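Allantoin racemase (Pseudomonas fluorescens, PDB 5LG5) racemizes allantoin, interconverting its two enantiomers, and probably acts on other 5-monosubstituted hydantoins, as other members of the HyuE racemase family do. Local coordinates at residues Ile3-Val8 with Thr30-Leu35; Ala70-Gly75 with Val93-Ala98; Val112-Asp117 with Val139-Met144; Gly40-Glu45 with Ala145-Glu150. One frame throughout, in Å; residues are numbered along the deposited sequence.

Contact 1: Ile3-Val8 with Thr30-Leu35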
loop_
_atom_site.group_PDB
_atom_site.type_symbol
_atom_site.label_atom_id
_atom_site.label_comp_id
_atom_site.label_asym_id
_atom_site.label_seq_id
_atom_site.Cartn_x
_atom_site.Cartn_y
_atom_site.Cartn_z
ATOM N N ILE E 3 -37.203 1.776 4.379
ATOM C CA ILE E 3 -35.857 2.287 4.174
ATOM C C ILE E 3 -35.922 3.759 3.833
ATOM O O ILE E 3 -36.620 4.145 2.889
ATOM C CB ILE E 3 -35.131 1.531 3.025
ATOM C CG1 ILE E 3 -35.159 0.015 3.276
ATOM C CG2 ILE E 3 -33.707 2.006 2.862
ATOM C CD1 ILE E 3 -34.484 -0.786 2.176
ATOM N N LEU E 4 -35.241 4.584 4.629
ATOM C CA LEU E 4 -35.078 5.999 4.308
ATOM C C LEU E 4 -33.981 6.120 3.275
ATOM O O LEU E 4 -32.932 5.491 3.397
ATOM C CB LEU E 4 -34.722 6.854 5.532
ATOM C CG LEU E 4 -35.733 7.207 6.634
ATOM C CD1 LEU E 4 -36.938 6.292 6.662
ATOM C CD2 LEU E 4 -35.071 7.292 8.000
ATOM N N VAL E 5 -34.267 6.883 2.227
ATOM C CA VAL E 5 -33.305 7.194 1.201
ATOM C C VAL E 5 -33.113 8.699 1.240
ATOM O O VAL E 5 -34.002 9.447 0.852
ATOM C CB VAL E 5 -33.808 6.709 -0.154
ATOM C CG1 VAL E 5 -32.766 6.953 -1.236
ATOM C CG2 VAL E 5 -34.136 5.224 -0.053
ATOM N N VAL E 6 -31.966 9.141 1.749
ATOM C CA VAL E 6 -31.779 10.550 2.059
ATOM C C VAL E 6 -30.876 11.235 1.052
ATOM O O VAL E 6 -29.728 10.845 0.843
ATOM C CB VAL E 6 -31.211 10.733 3.477
ATOM C CG1 VAL E 6 -31.272 12.191 3.881
ATOM C CG2 VAL E 6 -32.002 9.893 4.461
ATOM N N ASN E 7 -31.426 12.240 0.391
ATOM C CA ASN E 7 -30.660 13.064 -0.523
ATOM C C ASN E 7 -29.621 13.804 0.313
ATOM O O ASN E 7 -29.881 14.135 1.477
ATOM C CB ASN E 7 -31.616 14.038 -1.204
ATOM C CG ASN E 7 -30.988 14.793 -2.365
ATOM O OD1 ASN E 7 -29.800 14.650 -2.670
ATOM N ND2 ASN E 7 -31.796 15.634 -3.003
ATOM N N VAL E 8 -28.441 14.060 -0.237
ATOM C CA VAL E 8 -27.442 14.790 0.535
ATOM C C VAL E 8 -27.633 16.277 0.308
ATOM O O VAL E 8 -27.188 17.107 1.119
ATOM C CB VAL E 8 -25.997 14.395 0.176
ATOM C CG1 VAL E 8 -25.667 13.000 0.735
ATOM C CG2 VAL E 8 -25.797 14.434 -1.341
ATOM N N THR E 30 -41.193 -3.765 0.779
ATOM C CA THR E 30 -40.245 -2.701 1.086
ATOM C C THR E 30 -40.816 -1.339 0.742
ATOM O O THR E 30 -41.137 -1.061 -0.413
ATOM C CB THR E 30 -38.913 -2.893 0.348
ATOM O OG1 THR E 30 -38.244 -4.066 0.845
ATOM C CG2 THR E 30 -38.023 -1.683 0.545
ATOM N N GLU E 31 -40.948 -0.489 1.750
ATOM C CA GLU E 31 -41.395 0.875 1.541
ATOM C C GLU E 31 -40.186 1.802 1.473
ATOM O O GLU E 31 -39.311 1.760 2.343
ATOM C CB GLU E 31 -42.339 1.318 2.662
ATOM C CG GLU E 31 -42.775 2.772 2.537
ATOM C CD GLU E 31 -43.606 3.248 3.715
ATOM O OE1 GLU E 31 -43.928 4.454 3.749
ATOM O OE2 GLU E 31 -43.934 2.422 4.603
ATOM N N ILE E 32 -40.139 2.630 0.439
ATOM C CA ILE E 32 -39.091 3.627 0.301
ATOM C C ILE E 32 -39.591 4.987 0.768
ATOM O O ILE E 32 -40.627 5.467 0.323
ATOM C CB ILE E 32 -38.640 3.769 -1.170
ATOM C CG1 ILE E 32 -38.051 2.453 -1.691
ATOM C CG2 ILE E 32 -37.630 4.894 -1.302
ATOM C CD1 ILE E 32 -36.824 1.964 -0.909
ATOM N N VAL E 33 -38.860 5.612 1.681
ATOM C CA VAL E 33 -39.176 6.983 2.045
ATOM C C VAL E 33 -38.036 7.923 1.710
ATOM O O VAL E 33 -36.974 7.881 2.323
ATOM C CB VAL E 33 -39.512 7.099 3.521
ATOM C CG1 VAL E 33 -39.822 8.540 3.859
ATOM C CG2 VAL E 33 -40.690 6.186 3.847
ATOM N N GLY E 34 -38.262 8.783 0.729
ATOM C CA GLY E 34 -37.253 9.742 0.324
ATOM C C GLY E 34 -37.258 10.977 1.193
ATOM O O GLY E 34 -38.301 11.607 1.378
ATOM N N LEU E 35 -36.096 11.328 1.738
ATOM C CA LEU E 35 -35.997 12.502 2.604
ATOM C C LEU E 35 -35.048 13.547 2.040
ATOM O O LEU E 35 -33.979 13.220 1.516
ATOM C CB LEU E 35 -35.556 12.099 4.009
ATOM C CG LEU E 35 -36.451 11.116 4.754
ATOM C CD1 LEU E 35 -35.855 10.840 6.111
ATOM C CD2 LEU E 35 -37.876 11.693 4.883
#

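Contact 2: Ala70-Gly75 with Val93-Ala98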
loop_
_atom_site.group_PDB
_atom_site.type_symbol
_atom_site.label_atom_id
_atom_site.label_comp_id
_atom_site.label_asym_id
_atom_site.label_seq_id
_atom_site.Cartn_x
_atom_site.Cartn_y
_atom_site.Cartn_z
ATOM N N ALA E 70 -33.654 0.629 7.895
ATOM C CA ALA E 70 -32.370 0.871 7.276
ATOM C C ALA E 70 -32.379 2.279 6.733
ATOM O O ALA E 70 -33.446 2.888 6.575
ATOM C CB ALA E 70 -32.110 -0.140 6.152
ATOM N N VAL E 71 -31.189 2.807 6.468
ATOM C CA VAL E 71 -31.058 4.138 5.908
ATOM C C VAL E 71 -30.054 4.113 4.778
ATOM O O VAL E 71 -28.974 3.514 4.898
ATOM C CB VAL E 71 -30.613 5.182 6.970
ATOM C CG1 VAL E 71 -30.327 6.530 6.300
ATOM C CG2 VAL E 71 -31.675 5.335 8.068
ATOM N N ILE E 72 -30.421 4.738 3.665
ATOM C CA ILE E 72 -29.508 4.894 2.538
ATOM C C ILE E 72 -29.138 6.347 2.400
ATOM O O ILE E 72 -30.027 7.205 2.322
ATOM C CB ILE E 72 -30.116 4.438 1.206
ATOM C CG1 ILE E 72 -30.371 2.930 1.192
ATOM C CG2 ILE E 72 -29.182 4.812 0.059
ATOM C CD1 ILE E 72 -31.173 2.475 -0.043
ATOM N N GLN E 73 -27.839 6.632 2.385
ATOM C CA GLN E 73 -27.386 7.982 2.112
ATOM C C GLN E 73 -27.098 8.114 0.621
ATOM O O GLN E 73 -26.171 7.490 0.092
ATOM C CB GLN E 73 -26.168 8.359 2.962
ATOM C CG GLN E 73 -25.628 9.736 2.616
ATOM C CD GLN E 73 -24.751 10.322 3.695
ATOM O OE1 GLN E 73 -25.055 10.221 4.884
ATOM N NE2 GLN E 73 -23.659 10.947 3.288
ATOM N N ALA E 74 -27.920 8.919 -0.047
ATOM C CA ALA E 74 -27.930 8.973 -1.502
ATOM C C ALA E 74 -27.143 10.163 -1.996
ATOM O O ALA E 74 -27.704 11.120 -2.540
ATOM C CB ALA E 74 -29.357 9.032 -2.028
ATOM N N GLY E 75 -25.843 10.121 -1.770
ATOM C CA GLY E 75 -24.954 11.110 -2.340
ATOM C C GLY E 75 -23.660 10.398 -2.639
ATOM O O GLY E 75 -23.269 9.480 -1.907
ATOM N N VAL E 93 -26.364 2.490 4.512
ATOM C CA VAL E 93 -25.551 2.256 3.334
ATOM C C VAL E 93 -25.466 3.484 2.449
ATOM O O VAL E 93 -26.470 4.128 2.137
ATOM C CB VAL E 93 -25.870 0.904 2.580
ATOM C CG1 VAL E 93 -27.144 0.245 3.078
ATOM C CG2 VAL E 93 -25.851 1.086 1.067
ATOM N N ASP E 94 -24.238 3.852 2.127
ATOM C CA ASP E 94 -24.015 4.993 1.276
ATOM C C ASP E 94 -23.932 4.492 -0.151
ATOM O O ASP E 94 -23.303 3.459 -0.412
ATOM C CB ASP E 94 -22.737 5.716 1.673
ATOM C CG ASP E 94 -22.629 7.043 1.011
ATOM O OD1 ASP E 94 -22.344 7.080 -0.213
ATOM O OD2 ASP E 94 -22.899 8.050 1.699
ATOM N N ILE E 95 -24.546 5.220 -1.075
ATOM C CA ILE E 95 -24.613 4.748 -2.462
ATOM C C ILE E 95 -23.235 4.629 -3.101
ATOM O O ILE E 95 -23.049 3.882 -4.057
ATOM C CB ILE E 95 -25.542 5.613 -3.340
ATOM C CG1 ILE E 95 -24.952 7.011 -3.560
ATOM C CG2 ILE E 95 -26.944 5.681 -2.721
ATOM C CD1 ILE E 95 -25.783 7.892 -4.534
ATOM N N THR E 96 -22.275 5.364 -2.548
ATOM C CA THR E 96 -20.894 5.321 -3.003
ATOM C C THR E 96 -20.325 3.925 -2.853
ATOM O O THR E 96 -19.855 3.308 -3.811
ATOM C CB THR E 96 -20.017 6.258 -2.151
ATOM O OG1 THR E 96 -20.598 7.572 -2.111
ATOM C CG2 THR E 96 -18.597 6.318 -2.698
ATOM N N GLU E 97 -20.373 3.425 -1.632
ATOM C CA GLU E 97 -19.850 2.109 -1.338
ATOM C C GLU E 97 -20.744 1.032 -1.908
ATOM O O GLU E 97 -20.260 0.042 -2.439
ATOM C CB GLU E 97 -19.639 2.001 0.164
ATOM C CG GLU E 97 -18.599 3.032 0.561
ATOM C CD GLU E 97 -18.800 3.615 1.932
ATOM O OE1 GLU E 97 -18.384 4.775 2.123
ATOM O OE2 GLU E 97 -19.374 2.931 2.809
ATOM N N ALA E 98 -22.048 1.272 -1.889
ATOM C CA ALA E 98 -22.967 0.332 -2.514
ATOM C C ALA E 98 -22.577 0.124 -3.974
ATOM O O ALA E 98 -22.399 -1.014 -4.411
ATOM C CB ALA E 98 -24.393 0.831 -2.409
#

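Contact 3: Val112-Asp117 with Val139-Met144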
loop_
_atom_site.group_PDB
_atom_site.type_symbol
_atom_site.label_atom_id
_atom_site.label_comp_id
_atom_site.label_asym_id
_atom_site.label_seq_id
_atom_site.Cartn_x
_atom_site.Cartn_y
_atom_site.Cartn_z
ATOM N N VAL E 112 -15.544 5.138 -11.695
ATOM C CA VAL E 112 -16.636 5.988 -11.301
ATOM C C VAL E 112 -16.669 7.199 -12.210
ATOM O O VAL E 112 -15.643 7.826 -12.445
ATOM C CB VAL E 112 -16.465 6.436 -9.834
ATOM C CG1 VAL E 112 -17.638 7.315 -9.403
ATOM C CG2 VAL E 112 -16.317 5.209 -8.920
ATOM N N VAL E 113 -17.839 7.522 -12.737
ATOM C CA VAL E 113 -17.977 8.746 -13.503
ATOM C C VAL E 113 -18.776 9.721 -12.675
ATOM O O VAL E 113 -19.925 9.452 -12.334
ATOM C CB VAL E 113 -18.676 8.542 -14.858
ATOM C CG1 VAL E 113 -18.877 9.890 -15.529
ATOM C CG2 VAL E 113 -17.866 7.595 -15.746
ATOM N N THR E 114 -18.167 10.842 -12.319
ATOM C CA THR E 114 -18.877 11.806 -11.491
ATOM C C THR E 114 -19.135 13.073 -12.294
ATOM O O THR E 114 -19.006 13.079 -13.530
ATOM C CB THR E 114 -18.122 12.106 -10.148
ATOM O OG1 THR E 114 -18.930 12.921 -9.285
ATOM C CG2 THR E 114 -16.785 12.786 -10.395
ATOM N N THR E 115 -19.504 14.129 -11.573
ATOM C CA THR E 115 -19.892 15.407 -12.144
ATOM C C THR E 115 -18.700 16.319 -12.369
ATOM O O THR E 115 -18.150 16.393 -13.472
ATOM C CB THR E 115 -20.856 16.110 -11.190
ATOM O OG1 THR E 115 -20.343 16.001 -9.848
ATOM C CG2 THR E 115 -22.228 15.453 -11.266
ATOM N N LEU E 116 -18.314 17.024 -11.311
ATOM C CA LEU E 116 -17.225 17.981 -11.377
ATOM C C LEU E 116 -15.872 17.384 -11.012
ATOM O O LEU E 116 -15.768 16.465 -10.185
ATOM C CB LEU E 116 -17.525 19.172 -10.477
ATOM C CG LEU E 116 -18.748 19.992 -10.920
ATOM C CD1 LEU E 116 -18.889 21.233 -10.054
ATOM C CD2 LEU E 116 -18.657 20.368 -12.386
ATOM N N ASP E 117 -14.835 17.915 -11.637
ATOM C CA ASP E 117 -13.475 17.505 -11.372
ATOM C C ASP E 117 -13.111 17.684 -9.902
ATOM O O ASP E 117 -12.401 16.874 -9.317
ATOM C CB ASP E 117 -12.517 18.290 -12.266
ATOM C CG ASP E 117 -11.073 18.049 -11.912
ATOM O OD1 ASP E 117 -10.587 16.911 -12.126
ATOM O OD2 ASP E 117 -10.438 18.994 -11.376
ATOM N N VAL E 139 -11.576 7.421 -11.142
ATOM C CA VAL E 139 -12.747 8.232 -10.901
ATOM C C VAL E 139 -12.668 9.384 -11.871
ATOM O O VAL E 139 -11.694 10.137 -11.863
ATOM C CB VAL E 139 -12.773 8.755 -9.457
ATOM C CG1 VAL E 139 -14.005 9.687 -9.226
ATOM C CG2 VAL E 139 -12.760 7.585 -8.497
ATOM N N ARG E 140 -13.669 9.506 -12.732
ATOM C CA ARG E 140 -13.632 10.509 -13.788
ATOM C C ARG E 140 -14.799 11.467 -13.706
ATOM O O ARG E 140 -15.924 11.072 -13.384
ATOM C CB ARG E 140 -13.655 9.841 -15.158
ATOM C CG ARG E 140 -12.425 9.050 -15.477
ATOM C CD ARG E 140 -12.476 8.596 -16.914
ATOM N NE ARG E 140 -11.150 8.252 -17.384
ATOM C CZ ARG E 140 -10.444 9.014 -18.205
ATOM N NH1 ARG E 140 -10.967 10.143 -18.665
ATOM N NH2 ARG E 140 -9.233 8.630 -18.577
ATOM N N ALA E 141 -14.535 12.720 -14.048
ATOM C CA ALA E 141 -15.569 13.738 -14.023
ATOM C C ALA E 141 -16.090 14.011 -15.428
ATOM O O ALA E 141 -15.319 14.197 -16.358
ATOM C CB ALA E 141 -15.027 15.025 -13.398
ATOM N N SER E 142 -17.405 14.062 -15.568
ATOM C CA SER E 142 -18.006 14.398 -16.849
ATOM C C SER E 142 -17.779 15.876 -17.169
ATOM O O SER E 142 -17.757 16.263 -18.334
ATOM C CB SER E 142 -19.495 14.054 -16.829
ATOM O OG SER E 142 -20.170 14.857 -15.889
ATOM N N GLY E 143 -17.647 16.705 -16.134
ATOM C CA GLY E 143 -17.429 18.131 -16.319
ATOM C C GLY E 143 -18.728 18.919 -16.272
ATOM O O GLY E 143 -18.763 20.120 -16.556
ATOM N N MET E 144 -19.800 18.239 -15.895
ATOM C CA MET E 144 -21.107 18.870 -15.798
ATOM C C MET E 144 -21.539 18.909 -14.344
ATOM O O MET E 144 -21.403 17.911 -13.634
ATOM C CB MET E 144 -22.150 18.078 -16.590
ATOM C CG MET E 144 -21.670 17.552 -17.923
ATOM S SD MET E 144 -22.604 18.249 -19.290
ATOM C CE MET E 144 -21.990 19.926 -19.284
#

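Contact 4: Gly40-Glu45 with Ala145-Glu150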
loop_
_atom_site.group_PDB
_atom_site.type_symbol
_atom_site.label_atom_id
_atom_site.label_comp_id
_atom_site.label_asym_id
_atom_site.label_seq_id
_atom_site.Cartn_x
_atom_site.Cartn_y
_atom_site.Cartn_z
ATOM N N GLY E 40 -28.614 22.835 4.004
ATOM C CA GLY E 40 -27.501 22.426 3.160
ATOM C C GLY E 40 -27.532 23.057 1.779
ATOM O O GLY E 40 -28.378 23.912 1.500
ATOM N N ALA E 41 -26.587 22.667 0.924
ATOM C CA ALA E 41 -26.486 23.218 -0.424
ATOM C C ALA E 41 -27.446 22.503 -1.385
ATOM O O ALA E 41 -27.815 21.348 -1.158
ATOM C CB ALA E 41 -25.046 23.137 -0.927
ATOM N N GLU E 42 -27.858 23.177 -2.456
ATOM C CA GLU E 42 -28.793 22.553 -3.400
ATOM C C GLU E 42 -28.106 21.453 -4.205
ATOM O O GLU E 42 -28.745 20.586 -4.790
ATOM C CB GLU E 42 -29.418 23.607 -4.321
ATOM C CG GLU E 42 -28.417 24.362 -5.184
ATOM C CD GLU E 42 -29.092 25.370 -6.097
ATOM O OE1 GLU E 42 -30.265 25.154 -6.460
ATOM O OE2 GLU E 42 -28.456 26.385 -6.433
ATOM N N SER E 43 -26.788 21.531 -4.255
ATOM C CA SER E 43 -25.982 20.466 -4.811
ATOM C C SER E 43 -24.670 20.462 -4.052
ATOM O O SER E 43 -24.153 21.517 -3.675
ATOM C CB SER E 43 -25.781 20.645 -6.320
ATOM O OG SER E 43 -24.893 21.704 -6.592
ATOM N N VAL E 44 -24.146 19.267 -3.806
ATOM C CA VAL E 44 -22.931 19.127 -3.015
ATOM C C VAL E 44 -21.687 18.941 -3.870
ATOM O O VAL E 44 -21.457 17.859 -4.409
ATOM C CB VAL E 44 -23.054 17.957 -2.066
ATOM C CG1 VAL E 44 -21.770 17.820 -1.254
ATOM C CG2 VAL E 44 -24.252 18.168 -1.167
ATOM N N GLU E 45 -20.879 19.990 -3.983
ATOM C CA GLU E 45 -19.746 19.960 -4.900
ATOM C C GLU E 45 -18.475 20.454 -4.227
ATOM O O GLU E 45 -17.878 21.440 -4.665
ATOM C CB GLU E 45 -20.042 20.836 -6.127
ATOM C CG GLU E 45 -21.251 20.374 -6.944
ATOM C CD GLU E 45 -21.701 21.419 -7.961
ATOM O OE1 GLU E 45 -21.471 22.630 -7.719
ATOM O OE2 GLU E 45 -22.265 21.023 -9.011
ATOM N N ALA E 145 -22.048 20.051 -13.892
ATOM C CA ALA E 145 -22.530 20.168 -12.518
ATOM C C ALA E 145 -23.746 19.278 -12.294
ATOM O O ALA E 145 -24.438 18.909 -13.253
ATOM C CB ALA E 145 -22.851 21.614 -12.168
ATOM N N VAL E 146 -23.997 18.936 -11.028
ATOM C CA VAL E 146 -25.117 18.074 -10.657
ATOM C C VAL E 146 -26.452 18.545 -11.247
ATOM O O VAL E 146 -27.191 17.751 -11.833
ATOM C CB VAL E 146 -25.256 17.963 -9.120
ATOM C CG1 VAL E 146 -26.482 17.150 -8.756
ATOM C CG2 VAL E 146 -23.998 17.335 -8.504
ATOM N N LEU E 147 -26.753 19.833 -11.118
ATOM C CA LEU E 147 -28.052 20.342 -11.559
ATOM C C LEU E 147 -28.168 20.378 -13.073
ATOM O O LEU E 147 -29.270 20.370 -13.620
ATOM C CB LEU E 147 -28.319 21.732 -10.973
ATOM C CG LEU E 147 -28.332 21.831 -9.444
ATOM C CD1 LEU E 147 -28.539 23.271 -9.030
ATOM C CD2 LEU E 147 -29.435 20.946 -8.875
ATOM N N GLU E 148 -27.022 20.376 -13.745
ATOM C CA GLU E 148 -26.977 20.422 -15.202
ATOM C C GLU E 148 -27.484 19.102 -15.782
ATOM O O GLU E 148 -27.810 19.019 -16.967
ATOM C CB GLU E 148 -25.539 20.703 -15.658
ATOM C CG GLU E 148 -25.323 22.022 -16.401
ATOM C CD GLU E 148 -23.836 22.372 -16.549
ATOM O OE1 GLU E 148 -23.008 21.838 -15.770
ATOM O OE2 GLU E 148 -23.490 23.176 -17.445
ATOM N N LEU E 149 -27.554 18.069 -14.943
ATOM C CA LEU E 149 -27.979 16.758 -15.419
ATOM C C LEU E 149 -29.415 16.810 -15.874
ATOM O O LEU E 149 -29.766 16.225 -16.896
ATOM C CB LEU E 149 -27.834 15.664 -14.350
ATOM C CG LEU E 149 -26.508 15.073 -13.854
ATOM C CD1 LEU E 149 -25.355 16.052 -13.880
ATOM C CD2 LEU E 149 -26.683 14.504 -12.446
ATOM N N GLU E 150 -30.250 17.529 -15.132
ATOM C CA GLU E 150 -31.660 17.563 -15.481
ATOM C C GLU E 150 -32.036 18.736 -16.389
ATOM O O GLU E 150 -33.070 18.690 -17.059
ATOM C CB GLU E 150 -32.496 17.586 -14.195
ATOM C CG GLU E 150 -32.641 16.208 -13.536
ATOM C CD GLU E 150 -33.685 15.323 -14.210
ATOM O OE1 GLU E 150 -34.578 15.869 -14.895
ATOM O OE2 GLU E 150 -33.617 14.080 -14.045
HETATM O O HOH W 1 -24.677 21.809 -9.143
#

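Contact 1: Ile3-Val8 with Thr30-Leu35
The carbonyl oxygen of Val33 is gripped twice by the neighbouring strand: Val5 N donates a hydrogen bond of 2.9 Å to Val33 O, and the CA-H of Leu4 leans on the same oxygen, Leu4 CA lying 3.3 Å from it. Val5 O is met in the same way by Leu35 N (3.0 Å) and, more weakly, by Gly34 CA. With the bonds from Ile3 N to Glu31 O, Val33 N to Ile3 O and Asn7 N to Leu35 O, five backbone bonds tie two parallel strands whose axes diverge by 25°. Side chains alternate between the faces. On one, Leu35, paired with Val6, slants back along the strand and sets CD1 against Leu4 CG at 3.7 Å, while Leu4 CD1 runs alongside Val33 CB. On the other, Val5 has CG1 anti to the backbone N (chi1 -177°), which leaves CG2 beside that N and brings it to Ile32 CG2 at 3.7 Å; Ile3 CD1 meets Thr30 CG2 at the strand's start. The pair closes the beta-alpha-beta unit through helix 12-25, which covers Val5 and Ile32. Helix 47-63 packs on Val6 and Leu35, and strand 70-74 continues the sheet beyond residues 3-8.

Contact 2: Ala70-Gly75 with Val93-Ala98
Val71 and Val93 join two parallel strands of a beta-alpha-beta unit: Val93 N donates to Val71 O at 2.8 Å, Gln73 N to Val93 O, and Ile95 N, already in the helix that follows, to Gln73 O. The whole contact is buried, yet unevenly packed. At the Val71 end the joining is mostly backbone: the Val71 side chain makes no close contact with residues 93-98, and Val93 packs on Phe105 of a neighbouring subunit. Beyond Gln73 the packing tightens. Asp94 OD2 lies over the Gln73 chain, 3.3 Å from Gln73 CG, without bonding its amide, whose NE2 turns to His79 O. Asp94 caps the helix: OD1 takes Thr96 N on its anti lone pair at 2.9 Å and, on the syn side but tilted out of the carboxylate plane, the Thr96 hydroxyl OG1 at 2.6 Å. Replacing Asp94 with an alanine would probably leave Thr96 N and OG1 without their shared acceptor and the helix start uncapped. Ile95 CG2 meets Ile72 CG2 at 3.7 Å, the side chains crossing at about a right angle, and with CG1 between the backbone N and carbonyl carbon (chi1 69°), Ile95 CD1 rests 3.6 Å from Gly75 N.

Contact 3: Val112-Asp117 with Val139-Met144
Ala141 CB presses into the bend after the neighbouring strand, 3.4 Å from Thr115 O and equally close to Asp117 N, so the chain of residues 115-117 folds round a single methyl. Upstream the two strands are parallel neighbours in register. Arg140 N donates to Val112 O at 2.6 Å in a nearly straight bond, and Arg140 O accepts from Thr114 N and is also approached by the CA-H of Val113. On one face Val112 CB sits against both methyls of Val139, and Thr114 CG2 continues that row, reaching Ala141. Past the strand ends the pairing goes on through loops. Thr114 O takes two donors from one residue, Ser142 N at 2.8 Å and the Ser142 hydroxyl OG at 3.2 Å; the hydroxyl is placed there by its position between the backbone N and carbonyl carbon (chi1 65°). With an alanine in place of Ser142, Thr114 O would probably keep only the amide of this pair, and the turn to Met144, whose N reaches the same OG weakly, is likely to be less firmly set. Thr115 O then receives Gly143 N at 2.7 Å. Gly143 has phi 95°, where a side chain would jam against the preceding carbonyl. Around this frame, Arg140 leads away to a salt bridge with Asp171, and Asp117 to salt bridges with Arg223 and Lys172 of two other subunits. The chemistry implies a division of labour: backbone and hydroxyl bonds hold the two loops together, while the charged ends serve the helical layer and the subunit interface.

Contact 4: Gly40-Glu45 with Ala145-Glu150
No backbone pairing joins residues 40-45 to residues 145-150; the segments approach as two bends, the closest alpha carbons being Ser43 CA and Val146 CA at 6.4 Å. Side chains and one water bridge them. Glu45, with CG beside its backbone N (chi1 -61°) and its chain extended, stretches across to set OE2 3.3 Å from Ala145 CB and within a weak hydrogen bond of Val146 N, at 3.4 Å. The same OE2 accepts a short bond of 2.5 Å from the water oxygen, which also pairs with Ser43 OG at 2.6 Å and weakly accepts from Leu147 N. Beside this water-bridged group, Ser43 CB meets Val146 CB at 3.9 Å, and Leu147 CD1 lies against the carboxylate of Glu42, 3.6 Å from Glu42 OE1, the side chains crossing at about a right angle. Glu42 OE2 accepts a hydrogen bond from Lys232 N of a neighbouring subunit, whose Lys231 makes a salt bridge with Glu45 OE1 and a hydrogen bond with Ser43 OG; Gly40 and Ala41 pair with an antiparallel strand there. The contact joins loops of the two alpha/beta lobes of the Asp/Glu/hydantoin racemase fold; in relatives, and probably here, the active site lies between the lobes.

Contacts 1, 2 and 3 follow one another along the chain, and each closes a beta-alpha-beta unit. Contacts 1 and 2, with centres 10 Å apart, share one four-stranded parallel sheet, in which strands 2-7 and 70-74 are neighbours; together they span all four of its strands. Contact 3 belongs to a second parallel sheet with the same strand order, and its centre lies about 25 Å from that of contact 1, on the other side of the chain's centre. Contact 4 brackets contacts 2 and 3 in sequence and bridges the two halves: it touches contact 1 through Val8 and Val44, and contact 3 through Leu116 and Glu45. Contacts 3 and 4 also meet the same neighbouring subunit, so their loops lie at one interface.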